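Local coordinates for fumarate reductase iron-sulfur subunit (Mycolicibacterium smegmatis, PDB 7D6V), which forms the iron-sulfur subunit of the succinate dehydrogenase Sdh1, probably relaying electrons from succinate oxidation through three iron-sulfur clusters to quinone, at residues A64-G68 / R69-M73; Y129-Q133 / E134-R138. All coordinates share one frame; numbering follows the deposited sequence.

Along the chain, contact 1 comes first. It closes the short hairpin of strands 63-65 and 70-72, within the 2Fe-2S binding region. The loop held in this way is only a few residues long. Contact 2 follows in series, where the loop after helix 107-112 runs into helix 133-142. Neither contact encloses or crosses the other. The centres of contact 1 and contact 2 are about 36 Å apart, on opposite sides of the chain's centre. The nearest atoms of contact 1 and contact 2 are about 20 Å apart. Contact 1 ties the 2Fe-2S region to helix 150-154 of the dicluster region. At contact 2 the start of helix 133-142 packs against both subunit A and the membrane anchor subunit.

Contact 1 of 2, residues A64-G68 / R69-M73; sequences AEING and RPRLM
Ala64 and Arg71 form an antiparallel hydrogen-bonded pair in a tight beta hairpin, with Ala64 N to Arg71 O at 2.9 Å (173°) and Arg71 N to Ala64 O also at 2.9 Å. Glu65 and Pro70 are the next, non-hydrogen-bonded pair. Beyond them Ile66 N donates to Arg69 O at 2.9 Å and closes the turn, in which Gly68 has a positive phi of 99°. The ladder is edged by CA-H...O contacts, such as Pro70 CA to Ala64 O at 3.3 Å.

Ala64 and Arg71 share one face, and Ile66 leans from the turn onto Arg71 and Met73. Its CG1 lies across the Arg71 chain, 3.5 Å from Arg71 CB. CG1 is set beside the backbone N of Ile66 (chi1 -73°), and the branch carries Ile66 CD1 on to Met73 CG at 3.5 Å. Met73 bends at its last torsion, and Met73 CE lies 4.0 Å from Ala64 CB. The hairpin links Cys62 to Cys74, both in the 2Fe-2S pocket. Backbone bonds join Met73 to Cys62 and Leu34, and its side chain is about 6 Å from the cluster.

Glu65 and Pro70 occupy the other face. The Glu65 side chain runs extended beyond CG, and its carboxylate has its partners outside the hairpin: OE2 forms a salt bridge with Arg159 and accepts hydrogen bonds from Asn153 and the backbone N of Arg93. These partners probably keep it ionised. Pro70 packs on Leu150, Asn153 and Val154. One face of the hairpin thus meets helix 150-154, while Ile66 and Met73 meet helix 33-43.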
loop_
_atom_site.group_PDB
_atom_site.type_symbol
_atom_site.label_atom_id
_atom_site.label_comp_id
_atom_site.label_asym_id
_atom_site.label_seq_id
_atom_site.Cartn_x
_atom_site.Cartn_y
_atom_site.Cartn_z
ATOM N N ALA B 64 -3.753 13.483 3.491
ATOM C CA ALA B 64 -4.093 14.847 3.872
ATOM C C ALA B 64 -3.858 14.985 5.370
ATOM O O ALA B 64 -3.321 14.082 6.013
ATOM C CB ALA B 64 -5.535 15.184 3.476
ATOM N N GLU B 65 -4.249 16.122 5.929
ATOM C CA GLU B 65 -4.216 16.340 7.374
ATOM C C GLU B 65 -5.657 16.570 7.811
ATOM O O GLU B 65 -6.215 17.650 7.598
ATOM C CB GLU B 65 -3.299 17.500 7.732
ATOM C CG GLU B 65 -1.865 17.263 7.294
ATOM C CD GLU B 65 -0.909 18.319 7.791
ATOM O OE1 GLU B 65 -1.313 19.138 8.641
ATOM O OE2 GLU B 65 0.249 18.331 7.332
ATOM N N ILE B 66 -6.252 15.549 8.430
ATOM C CA ILE B 66 -7.706 15.472 8.515
ATOM C C ILE B 66 -8.249 16.401 9.588
ATOM O O ILE B 66 -9.258 17.080 9.377
ATOM C CB ILE B 66 -8.153 14.019 8.744
ATOM C CG1 ILE B 66 -7.971 13.215 7.461
ATOM C CG2 ILE B 66 -9.600 13.971 9.188
ATOM C CD1 ILE B 66 -8.540 13.897 6.256
ATOM N N ASN B 67 -7.647 16.410 10.770
ATOM C CA ASN B 67 -8.029 17.392 11.778
ATOM C C ASN B 67 -6.782 17.869 12.518
ATOM O O ASN B 67 -6.756 17.980 13.743
ATOM C CB ASN B 67 -9.084 16.812 12.716
ATOM C CG ASN B 67 -9.792 17.874 13.517
ATOM O OD1 ASN B 67 -9.479 19.055 13.410
ATOM N ND2 ASN B 67 -10.777 17.462 14.301
ATOM N N GLY B 68 -5.726 18.149 11.760
ATOM C CA GLY B 68 -4.417 18.411 12.308
ATOM C C GLY B 68 -3.479 17.226 12.263
ATOM O O GLY B 68 -2.278 17.400 12.496
ATOM N N ARG B 69 -3.991 16.033 11.965
ATOM C CA ARG B 69 -3.229 14.797 11.961
ATOM C C ARG B 69 -3.062 14.282 10.544
ATOM O O ARG B 69 -4.054 14.172 9.814
ATOM C CB ARG B 69 -3.927 13.732 12.811
ATOM C CG ARG B 69 -4.634 14.265 14.037
ATOM C CD ARG B 69 -3.646 14.611 15.127
ATOM N NE ARG B 69 -2.905 13.435 15.570
ATOM C CZ ARG B 69 -3.230 12.703 16.629
ATOM N NH1 ARG B 69 -4.285 13.024 17.363
ATOM N NH2 ARG B 69 -2.498 11.649 16.954
ATOM N N PRO B 70 -1.842 13.955 10.120
ATOM C CA PRO B 70 -1.657 13.343 8.798
ATOM C C PRO B 70 -2.323 11.980 8.692
ATOM O O PRO B 70 -1.935 11.029 9.377
ATOM C CB PRO B 70 -0.132 13.235 8.675
ATOM C CG PRO B 70 0.401 14.236 9.641
ATOM C CD PRO B 70 -0.558 14.230 10.782
ATOM N N ARG B 71 -3.329 11.879 7.829
ATOM C CA ARG B 71 -4.135 10.682 7.660
ATOM C C ARG B 71 -4.340 10.395 6.178
ATOM O O ARG B 71 -3.982 11.189 5.305
ATOM C CB ARG B 71 -5.503 10.826 8.340
ATOM C CG ARG B 71 -5.479 11.038 9.839
ATOM C CD ARG B 71 -4.925 9.827 10.549
ATOM N NE ARG B 71 -5.667 8.620 10.202
ATOM C CZ ARG B 71 -6.776 8.217 10.812
ATOM N NH1 ARG B 71 -7.287 8.927 11.807
ATOM N NH2 ARG B 71 -7.376 7.102 10.419
ATOM N N LEU B 72 -4.912 9.225 5.908
ATOM C CA LEU B 72 -5.496 8.920 4.611
ATOM C C LEU B 72 -6.984 9.237 4.667
ATOM O O LEU B 72 -7.669 8.843 5.613
ATOM C CB LEU B 72 -5.287 7.454 4.236
ATOM C CG LEU B 72 -3.871 6.942 3.990
ATOM C CD1 LEU B 72 -3.898 5.439 3.818
ATOM C CD2 LEU B 72 -3.257 7.609 2.775
ATOM N N MET B 73 -7.476 9.959 3.660
ATOM C CA MET B 73 -8.881 10.347 3.661
ATOM C C MET B 73 -9.799 9.143 3.498
ATOM O O MET B 73 -10.899 9.126 4.059
ATOM C CB MET B 73 -9.142 11.376 2.564
ATOM C CG MET B 73 -8.692 12.777 2.926
ATOM S SD MET B 73 -9.044 14.014 1.669
ATOM C CE MET B 73 -7.736 13.683 0.497
#

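Contact 2 of 2, residues Y129-Q133 / E134-R138; sequences YRMQQ and EDVNR
Gln133 NE2 donates to Asn137 OD1 at 2.9 Å in a nearly straight bond (174°), and also bonds Gln140 OE1 further along the helix. This is an i to i+4 side-chain bridge over the first turns of helix 133-142. The acceptor lies in the amide plane of Gln133, but the donor stands above the carbonyl plane of Asn137; the two amide planes are 41° apart. With CG anti to the backbone N (chi1 -177°) and a bend at the next torsion, the Gln133 amide is carried forward, toward the next turns of the helix. Its OE1 is bonded to the backbone N of Arg110 of subunit A, so both ends of the amide are held and its rotation is fixed.

The backbone winds into the helix by i to i+3 bonds. Val136 N reaches Gln133 O at 3.0 Å, and Asp135 N makes a weak bond to Gln132 O. Asp135 is buried, and its OD2 is hydrogen-bonded to Ser221 OG of the membrane anchor subunit. Glu134 bends back instead, bringing Glu134 OE1 3.8 Å from Gln132 CB. Met131 runs athwart Val136, with Met131 CB meeting Val136 CG1 at 3.8 Å.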
loop_
_atom_site.group_PDB
_atom_site.type_symbol
_atom_site.label_atom_id
_atom_site.label_comp_id
_atom_site.label_asym_id
_atom_site.label_seq_id
_atom_site.Cartn_x
_atom_site.Cartn_y
_atom_site.Cartn_z
ATOM N N TYR B 129 17.966 -18.247 -7.554
ATOM C CA TYR B 129 17.970 -17.547 -6.278
ATOM C C TYR B 129 17.454 -18.458 -5.170
ATOM O O TYR B 129 16.494 -19.207 -5.361
ATOM C CB TYR B 129 17.109 -16.286 -6.355
ATOM C CG TYR B 129 17.743 -15.117 -7.077
ATOM C CD1 TYR B 129 18.398 -15.286 -8.287
ATOM C CD2 TYR B 129 17.671 -13.837 -6.549
ATOM C CE1 TYR B 129 18.971 -14.221 -8.942
ATOM C CE2 TYR B 129 18.242 -12.764 -7.198
ATOM C CZ TYR B 129 18.890 -12.962 -8.394
ATOM O OH TYR B 129 19.459 -11.895 -9.044
ATOM N N ARG B 130 18.098 -18.392 -4.007
ATOM C CA ARG B 130 17.679 -19.165 -2.842
ATOM C C ARG B 130 17.712 -18.265 -1.619
ATOM O O ARG B 130 18.769 -17.733 -1.271
ATOM C CB ARG B 130 18.575 -20.386 -2.622
ATOM C CG ARG B 130 18.547 -21.399 -3.741
ATOM C CD ARG B 130 17.220 -22.126 -3.814
ATOM N NE ARG B 130 17.160 -22.979 -4.994
ATOM C CZ ARG B 130 16.564 -22.643 -6.131
ATOM N NH1 ARG B 130 15.965 -21.468 -6.246
ATOM N NH2 ARG B 130 16.567 -23.481 -7.155
ATOM N N MET B 131 16.564 -18.099 -0.970
ATOM C CA MET B 131 16.469 -17.322 0.255
ATOM C C MET B 131 15.548 -18.033 1.230
ATOM O O MET B 131 14.496 -18.543 0.841
ATOM C CB MET B 131 15.945 -15.906 -0.014
ATOM C CG MET B 131 16.792 -15.095 -0.978
ATOM S SD MET B 131 16.112 -13.464 -1.307
ATOM C CE MET B 131 15.008 -13.833 -2.661
ATOM N N GLN B 132 15.946 -18.068 2.495
ATOM C CA GLN B 132 15.098 -18.597 3.551
ATOM C C GLN B 132 14.172 -17.505 4.079
ATOM O O GLN B 132 14.459 -16.312 3.976
ATOM C CB GLN B 132 15.946 -19.178 4.681
ATOM C CG GLN B 132 16.875 -20.301 4.244
ATOM C CD GLN B 132 16.127 -21.548 3.811
ATOM O OE1 GLN B 132 15.097 -21.896 4.383
ATOM N NE2 GLN B 132 16.644 -22.226 2.797
ATOM N N GLN B 133 13.043 -17.935 4.645
ATOM C CA GLN B 133 12.021 -16.989 5.086
ATOM C C GLN B 133 12.530 -16.084 6.204
ATOM O O GLN B 133 12.269 -14.872 6.204
ATOM C CB GLN B 133 10.773 -17.746 5.536
ATOM C CG GLN B 133 9.625 -16.855 5.956
ATOM C CD GLN B 133 9.030 -16.089 4.796
ATOM O OE1 GLN B 133 8.783 -16.646 3.732
ATOM N NE2 GLN B 133 8.793 -14.802 4.999
ATOM N N GLU B 134 13.249 -16.657 7.173
ATOM C CA GLU B 134 13.772 -15.859 8.273
ATOM C C GLU B 134 14.814 -14.856 7.806
ATOM O O GLU B 134 15.045 -13.857 8.492
ATOM C CB GLU B 134 14.360 -16.767 9.353
ATOM C CG GLU B 134 15.606 -17.515 8.934
ATOM C CD GLU B 134 15.306 -18.904 8.424
ATOM O OE1 GLU B 134 14.162 -19.145 7.983
ATOM O OE2 GLU B 134 16.214 -19.760 8.462
ATOM N N ASP B 135 15.439 -15.098 6.654
ATOM C CA ASP B 135 16.380 -14.150 6.078
ATOM C C ASP B 135 15.690 -12.996 5.365
ATOM O O ASP B 135 16.335 -11.978 5.101
ATOM C CB ASP B 135 17.312 -14.861 5.098
ATOM C CG ASP B 135 18.327 -15.739 5.790
ATOM O OD1 ASP B 135 18.271 -15.853 7.029
ATOM O OD2 ASP B 135 19.186 -16.316 5.092
ATOM N N VAL B 136 14.404 -13.127 5.049
ATOM C CA VAL B 136 13.689 -12.109 4.287
ATOM C C VAL B 136 12.581 -11.434 5.077
ATOM O O VAL B 136 11.970 -10.489 4.557
ATOM C CB VAL B 136 13.114 -12.684 2.975
ATOM C CG1 VAL B 136 14.179 -13.458 2.222
ATOM C CG2 VAL B 136 11.908 -13.562 3.259
ATOM N N ASN B 137 12.292 -11.887 6.301
ATOM C CA ASN B 137 11.185 -11.310 7.066
ATOM C C ASN B 137 11.382 -9.817 7.327
ATOM O O ASN B 137 10.440 -9.022 7.189
ATOM C CB ASN B 137 11.024 -12.057 8.389
ATOM C CG ASN B 137 10.261 -13.351 8.239
ATOM O OD1 ASN B 137 9.320 -13.440 7.455
ATOM N ND2 ASN B 137 10.662 -14.364 8.992
ATOM N N ARG B 138 12.597 -9.420 7.715
ATOM C CA ARG B 138 12.836 -8.033 8.101
ATOM C C ARG B 138 12.613 -7.083 6.932
ATOM O O ARG B 138 11.998 -6.024 7.093
ATOM C CB ARG B 138 14.252 -7.876 8.648
ATOM C CG ARG B 138 14.446 -8.441 10.037
ATOM C CD ARG B 138 15.642 -7.810 10.713
ATOM N NE ARG B 138 16.901 -8.319 10.186
ATOM C CZ ARG B 138 18.096 -7.967 10.645
ATOM N NH1 ARG B 138 18.192 -7.102 11.643
ATOM N NH2 ARG B 138 19.192 -8.478 10.109
#